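Post-proline cleaving enzyme (Rickettsia typhi, PDB 4HVT) probably acts as a serine endopeptidase of the prolyl oligopeptidase family, cleaving short peptides on the carboxyl side of proline. Local coordinates at residues Q395-G400 with I412-S417; P421-W426 with I434-L439. All blocks are in the same frame, centred on the assembly; numbering follows the deposited sequence.

Interaction 1. Residues Q395-G400 with I412-S417; sequences QNAIFG and ITIENS. With EDO (1,2-ethanediol), chain G.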
loop_
_atom_site.group_PDB
_atom_site.type_symbol
_atom_site.label_atom_id
_atom_site.label_comp_id
_atom_site.label_asym_id
_atom_site.label_seq_id
_atom_site.Cartn_x
_atom_site.Cartn_y
_atom_site.Cartn_z
ATOM N N GLN A 395 -18.457 -11.198 11.965
ATOM C CA GLN A 395 -19.249 -10.054 11.477
ATOM C C GLN A 395 -18.326 -8.995 10.871
ATOM O O GLN A 395 -17.206 -8.820 11.332
ATOM C CB GLN A 395 -20.052 -9.382 12.604
ATOM C CG GLN A 395 -21.147 -10.263 13.190
ATOM C CD GLN A 395 -22.306 -10.473 12.224
ATOM O OE1 GLN A 395 -22.691 -11.611 11.926
ATOM N NE2 GLN A 395 -22.850 -9.373 11.710
ATOM N N ASN A 396 -18.789 -8.269 9.859
ATOM C CA ASN A 396 -17.929 -7.257 9.221
ATOM C C ASN A 396 -16.530 -7.811 8.848
ATOM O O ASN A 396 -15.498 -7.151 8.940
ATOM C CB ASN A 396 -17.832 -6.019 10.106
ATOM C CG ASN A 396 -19.020 -5.076 9.916
ATOM O OD1 ASN A 396 -19.862 -4.977 10.778
ATOM N ND2 ASN A 396 -19.104 -4.426 8.757
ATOM N N ALA A 397 -16.544 -9.011 8.318
ATOM C CA ALA A 397 -15.324 -9.750 8.007
ATOM C C ALA A 397 -14.424 -9.028 6.995
ATOM O O ALA A 397 -14.903 -8.364 6.075
ATOM C CB ALA A 397 -15.678 -11.113 7.458
ATOM N N ILE A 398 -13.116 -9.112 7.252
ATOM C CA ILE A 398 -12.079 -8.699 6.346
ATOM C C ILE A 398 -11.173 -9.909 6.165
ATOM O O ILE A 398 -10.730 -10.496 7.160
ATOM C CB ILE A 398 -11.270 -7.537 6.990
ATOM C CG1 ILE A 398 -12.205 -6.392 7.343
ATOM C CG2 ILE A 398 -10.081 -7.140 6.133
ATOM C CD1 ILE A 398 -12.844 -5.705 6.168
ATOM N N PHE A 399 -10.919 -10.246 4.904
ATOM C CA PHE A 399 -10.277 -11.464 4.422
ATOM C C PHE A 399 -8.952 -11.197 3.749
ATOM O O PHE A 399 -8.814 -10.276 2.951
ATOM C CB PHE A 399 -11.212 -12.165 3.448
ATOM C CG PHE A 399 -10.698 -13.466 2.886
ATOM C CD1 PHE A 399 -10.950 -14.662 3.525
ATOM C CD2 PHE A 399 -10.043 -13.486 1.653
ATOM C CE1 PHE A 399 -10.499 -15.884 2.975
ATOM C CE2 PHE A 399 -9.624 -14.671 1.085
ATOM C CZ PHE A 399 -9.833 -15.880 1.748
ATOM N N GLY A 400 -7.971 -12.048 4.049
ATOM C CA GLY A 400 -6.718 -12.034 3.353
ATOM C C GLY A 400 -6.167 -13.419 3.235
ATOM O O GLY A 400 -6.607 -14.357 3.961
ATOM N N ILE A 412 -4.905 -18.396 5.442
ATOM C CA ILE A 412 -6.015 -17.443 5.309
ATOM C C ILE A 412 -6.035 -16.622 6.594
ATOM O O ILE A 412 -5.854 -17.199 7.668
ATOM C CB ILE A 412 -7.365 -18.198 5.110
ATOM C CG1 ILE A 412 -7.633 -18.575 3.606
ATOM C CG2 ILE A 412 -8.542 -17.354 5.527
ATOM C CD1 ILE A 412 -6.565 -19.354 3.009
ATOM N N THR A 413 -6.281 -15.315 6.487
ATOM C CA THR A 413 -6.634 -14.545 7.676
ATOM C C THR A 413 -8.080 -14.073 7.597
ATOM O O THR A 413 -8.547 -13.679 6.505
ATOM C CB THR A 413 -5.689 -13.370 7.929
ATOM O OG1 THR A 413 -5.673 -12.469 6.799
ATOM C CG2 THR A 413 -4.325 -13.896 8.171
ATOM N N ILE A 414 -8.779 -14.042 8.736
ATOM C CA ILE A 414 -10.088 -13.396 8.837
ATOM C C ILE A 414 -10.037 -12.568 10.131
ATOM O O ILE A 414 -9.490 -13.023 11.169
ATOM C CB ILE A 414 -11.298 -14.352 8.856
ATOM C CG1 ILE A 414 -11.222 -15.427 7.766
ATOM C CG2 ILE A 414 -12.604 -13.614 8.678
ATOM C CD1 ILE A 414 -12.215 -16.547 7.853
ATOM N N GLU A 415 -10.599 -11.377 10.059
ATOM C CA GLU A 415 -10.586 -10.417 11.163
ATOM C C GLU A 415 -11.741 -9.441 10.987
ATOM O O GLU A 415 -12.457 -9.450 9.956
ATOM C CB GLU A 415 -9.292 -9.597 11.152
ATOM C CG GLU A 415 -9.179 -8.607 9.981
ATOM C CD GLU A 415 -7.753 -8.197 9.788
ATOM O OE1 GLU A 415 -7.338 -7.110 10.247
ATOM O OE2 GLU A 415 -6.977 -8.993 9.183
ATOM N N ASN A 416 -11.917 -8.579 12.005
ATOM C CA ASN A 416 -12.708 -7.380 11.812
ATOM C C ASN A 416 -12.106 -6.289 12.672
ATOM O O ASN A 416 -11.085 -6.456 13.284
ATOM C CB ASN A 416 -14.239 -7.625 12.015
ATOM C CG ASN A 416 -14.669 -7.731 13.471
ATOM O OD1 ASN A 416 -13.997 -7.198 14.344
ATOM N ND2 ASN A 416 -15.820 -8.404 13.741
ATOM N N SER A 417 -12.659 -5.101 12.622
ATOM C CA SER A 417 -11.970 -3.976 13.238
ATOM C C SER A 417 -11.731 -4.163 14.741
ATOM O O SER A 417 -10.813 -3.548 15.277
ATOM C CB SER A 417 -12.750 -2.698 12.973
ATOM O OG SER A 417 -12.063 -1.533 13.432
HETATM C C1 EDO G . -2.555 -9.842 8.558
HETATM O O1 EDO G . -2.204 -9.035 7.440
HETATM C C2 EDO G . -3.837 -9.365 9.217
HETATM O O2 EDO G . -4.633 -8.665 8.275
HETATM O O HOH W 1 -14.277 -4.814 10.169
HETATM O O HOH W 2 -7.792 -10.617 7.225
#
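I398, F399 and G400 pair with E415, I414 and T413 as two antiparallel strands, whose short axes come within 4.8 Å at 167°. The ladder is regular: I398 and E415 form a hydrogen-bonded pair, with N of I398 2.8 Å from O of E415 and the return bond from E415 N to I398 O. F399 and I414 are a non-hydrogen-bonded pair, and G400 with T413 again exchanges two backbone bonds. Beyond the ladder the pairing passes to a side chain: ND2 of N416 reaches O of Q395 at 2.8 Å, the acceptor lying close to the amide plane, while OD1 turns back to the amide of I418. CG of N416 sits between its own backbone N and carbonyl carbon (chi1 77°), which turns the amide toward the 395-397 loop. Water 1 continues the link, donating to N396 O and accepting from S417 N.

On one face the F399 ring approaches I412 obliquely, CE1 lying 3.5 Å from CG2 of I412, and CG1 of I414 lies farther off at 4.3 Å from F399 CD1. The opposite face is mixed, with I398 beside E415 and T413. There CG of E415 packs 3.8 Å from CB of I398, and OE1 is bonded to the amide of F496. A short bond of 2.5 Å joins E415 OE2 to O2 of an ethanediol, probably from the crystallisation liquor. Water 2 sits within hydrogen-bonding distance of I398 O, T413 OG1 and E415 OE2, bridging both strands. Two successive antiparallel strands joined in this way form a beta hairpin, here the first two strands of a four-stranded blade in the N-terminal beta-propeller domain.

Interaction 2. Residues P421-W426 with I434-L439; sequences PTIYLW and IIRKAL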
loop_
_atom_site.group_PDB
_atom_site.type_symbol
_atom_site.label_atom_id
_atom_site.label_comp_id
_atom_site.label_asym_id
_atom_site.label_seq_id
_atom_site.Cartn_x
_atom_site.Cartn_y
_atom_site.Cartn_z
ATOM N N PRO A 421 -7.136 -10.867 14.195
ATOM C CA PRO A 421 -7.098 -11.838 13.115
ATOM C C PRO A 421 -6.828 -13.227 13.622
ATOM O O PRO A 421 -6.045 -13.434 14.596
ATOM C CB PRO A 421 -5.956 -11.368 12.219
ATOM C CG PRO A 421 -5.807 -9.897 12.570
ATOM C CD PRO A 421 -6.127 -9.813 14.035
ATOM N N THR A 422 -7.549 -14.180 13.025
ATOM C CA THR A 422 -7.264 -15.603 13.176
ATOM C C THR A 422 -6.615 -16.081 11.890
ATOM O O THR A 422 -7.007 -15.657 10.778
ATOM C CB THR A 422 -8.534 -16.414 13.432
ATOM O OG1 THR A 422 -9.123 -16.038 14.685
ATOM C CG2 THR A 422 -8.251 -17.945 13.499
ATOM N N ILE A 423 -5.609 -16.949 12.020
ATOM C CA ILE A 423 -4.958 -17.559 10.813
ATOM C C ILE A 423 -5.479 -18.973 10.687
ATOM O O ILE A 423 -5.508 -19.748 11.679
ATOM C CB ILE A 423 -3.434 -17.629 10.920
ATOM C CG1 ILE A 423 -2.850 -16.260 11.333
ATOM C CG2 ILE A 423 -2.812 -18.120 9.588
ATOM C CD1 ILE A 423 -1.334 -16.238 11.432
ATOM N N TYR A 424 -5.943 -19.308 9.479
ATOM C CA TYR A 424 -6.456 -20.595 9.156
ATOM C C TYR A 424 -5.627 -21.276 8.086
ATOM O O TYR A 424 -5.113 -20.590 7.207
ATOM C CB TYR A 424 -7.888 -20.504 8.665
ATOM C CG TYR A 424 -8.853 -19.764 9.507
ATOM C CD1 TYR A 424 -8.895 -18.374 9.508
ATOM C CD2 TYR A 424 -9.790 -20.446 10.302
ATOM C CE1 TYR A 424 -9.835 -17.703 10.270
ATOM C CE2 TYR A 424 -10.692 -19.775 11.044
ATOM C CZ TYR A 424 -10.700 -18.408 11.062
ATOM O OH TYR A 424 -11.647 -17.721 11.846
ATOM N N LEU A 425 -5.472 -22.601 8.195
ATOM C CA LEU A 425 -4.845 -23.393 7.193
ATOM C C LEU A 425 -5.928 -23.914 6.271
ATOM O O LEU A 425 -6.887 -24.556 6.696
ATOM C CB LEU A 425 -4.118 -24.566 7.795
ATOM C CG LEU A 425 -3.375 -25.527 6.861
ATOM C CD1 LEU A 425 -2.192 -24.819 6.180
ATOM C CD2 LEU A 425 -2.897 -26.730 7.666
ATOM N N TRP A 426 -5.769 -23.660 4.983
ATOM C CA TRP A 426 -6.600 -24.322 3.988
ATOM C C TRP A 426 -5.965 -25.654 3.677
ATOM O O TRP A 426 -4.872 -25.717 3.150
ATOM C CB TRP A 426 -6.677 -23.447 2.722
ATOM C CG TRP A 426 -7.470 -24.027 1.566
ATOM C CD1 TRP A 426 -6.929 -24.623 0.437
ATOM C CD2 TRP A 426 -8.892 -24.028 1.374
ATOM N NE1 TRP A 426 -7.941 -24.984 -0.436
ATOM C CE2 TRP A 426 -9.147 -24.661 0.115
ATOM C CE3 TRP A 426 -9.981 -23.597 2.144
ATOM C CZ2 TRP A 426 -10.441 -24.794 -0.411
ATOM C CZ3 TRP A 426 -11.256 -23.745 1.641
ATOM C CH2 TRP A 426 -11.481 -24.349 0.357
ATOM N N ILE A 434 -8.487 -23.850 11.897
ATOM C CA ILE A 434 -7.732 -22.843 12.629
ATOM C C ILE A 434 -6.292 -23.322 12.831
ATOM O O ILE A 434 -6.092 -24.463 13.275
ATOM C CB ILE A 434 -8.340 -22.561 14.035
ATOM C CG1 ILE A 434 -9.666 -21.827 13.884
ATOM C CG2 ILE A 434 -7.351 -21.762 14.851
ATOM C CD1 ILE A 434 -10.614 -21.964 15.040
ATOM N N ILE A 435 -5.291 -22.471 12.534
ATOM C CA ILE A 435 -3.890 -22.801 12.850
ATOM C C ILE A 435 -3.250 -21.887 13.922
ATOM O O ILE A 435 -2.465 -22.389 14.764
ATOM C CB ILE A 435 -3.035 -22.944 11.582
ATOM C CG1 ILE A 435 -1.668 -23.607 11.876
ATOM C CG2 ILE A 435 -2.822 -21.617 10.859
ATOM C CD1 ILE A 435 -0.960 -24.121 10.622
ATOM N N ARG A 436 -3.613 -20.612 13.946
ATOM C CA ARG A 436 -3.144 -19.707 14.990
ATOM C C ARG A 436 -4.199 -18.682 15.376
ATOM O O ARG A 436 -4.834 -18.070 14.524
ATOM C CB ARG A 436 -1.894 -18.901 14.589
ATOM C CG ARG A 436 -0.632 -19.670 14.254
ATOM C CD ARG A 436 0.557 -18.735 14.107
ATOM N NE ARG A 436 0.961 -18.145 15.408
ATOM C CZ ARG A 436 1.718 -18.748 16.328
ATOM N NH1 ARG A 436 2.213 -19.950 16.109
ATOM N NH2 ARG A 436 1.971 -18.172 17.508
ATOM N N LYS A 437 -4.342 -18.489 16.682
ATOM C CA LYS A 437 -5.019 -17.310 17.199
ATOM C C LYS A 437 -4.016 -16.306 17.745
ATOM O O LYS A 437 -2.875 -16.647 18.055
ATOM C CB LYS A 437 -6.016 -17.701 18.273
ATOM C CG LYS A 437 -7.155 -18.502 17.642
ATOM C CD LYS A 437 -8.433 -18.341 18.387
ATOM C CE LYS A 437 -9.483 -19.285 17.840
ATOM N NZ LYS A 437 -10.496 -19.619 18.893
ATOM N N ALA A 438 -4.467 -15.070 17.938
ATOM C CA ALA A 438 -3.624 -14.069 18.568
ATOM C C ALA A 438 -3.175 -14.534 19.951
ATOM O O ALA A 438 -3.979 -15.083 20.716
ATOM C CB ALA A 438 -4.363 -12.742 18.706
ATOM N N LEU A 439 -1.912 -14.315 20.274
ATOM C CA LEU A 439 -1.414 -14.651 21.604
ATOM C C LEU A 439 -1.562 -13.472 22.562
ATOM O O LEU A 439 -1.482 -13.627 23.768
ATOM C CB LEU A 439 0.051 -15.042 21.566
ATOM C CG LEU A 439 0.413 -16.249 20.726
ATOM C CD1 LEU A 439 1.915 -16.465 20.704
ATOM C CD2 LEU A 439 -0.306 -17.457 21.253
HETATM O O HOH W 3 -7.147 -14.564 16.931
#
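Y424 lays its ring alongside the I434 side chain, both pointing the same way, with CE2 3.7 Å from CG1 of I434; T422, two residues earlier on the same strand, sets its CG2 over one face of the ring, toward the rim and 3.5 Å above the ring plane. The backbone beneath them is a classic beta bulge in the hairpin that ends this propeller blade. I423 pairs with R436, yet Y424 pairs with I434, and I435 is the extra residue. The short axes run at 128° to each other, 4.3 Å apart at the closest.

I435 CG2 meets CG2 of I423 at 3.7 Å, crossing it at a slant; chi1 of -167° puts CG1 of I435 anti to the backbone N and leaves CG2 as the branch that meets I423. R436 instead runs beside I423 in the same direction, CD1 of I423 touching its CD at 4.1 Å. Its guanidinium leaves the hairpin, NH1 bonding to the carbonyls of Y105 and K107 and NH2 to that of D108. Where the strands part, water 3 donates to P421 O and accepts from A438 N. At the bulge itself, the single carbonyl O of I423 receives two N-H groups, I435 N at 2.9 Å and R436 N at 3.1 Å, the second nearly straight at 174°.

Interactions 1 and 2 are consecutive hairpins, the first complete before the second opens, and their centres lie 11 Å apart. Together they make one four-stranded antiparallel sheet in the order 398-402, 410-415, 422-426, 432-436, so the strands lie side by side as they follow in the chain, the up-and-down topology of a propeller blade. The middle strands join the two contacts: I412 O is 2.8 Å from Y424 N, a probable hydrogen bond, and CD1 of I414 packs on the Y424 ring. This is the last of seven successive antiparallel sheets, and interaction 2 borders residues 105-108, between strands 96-101 and 113-117 of the first, where the propeller ring closes.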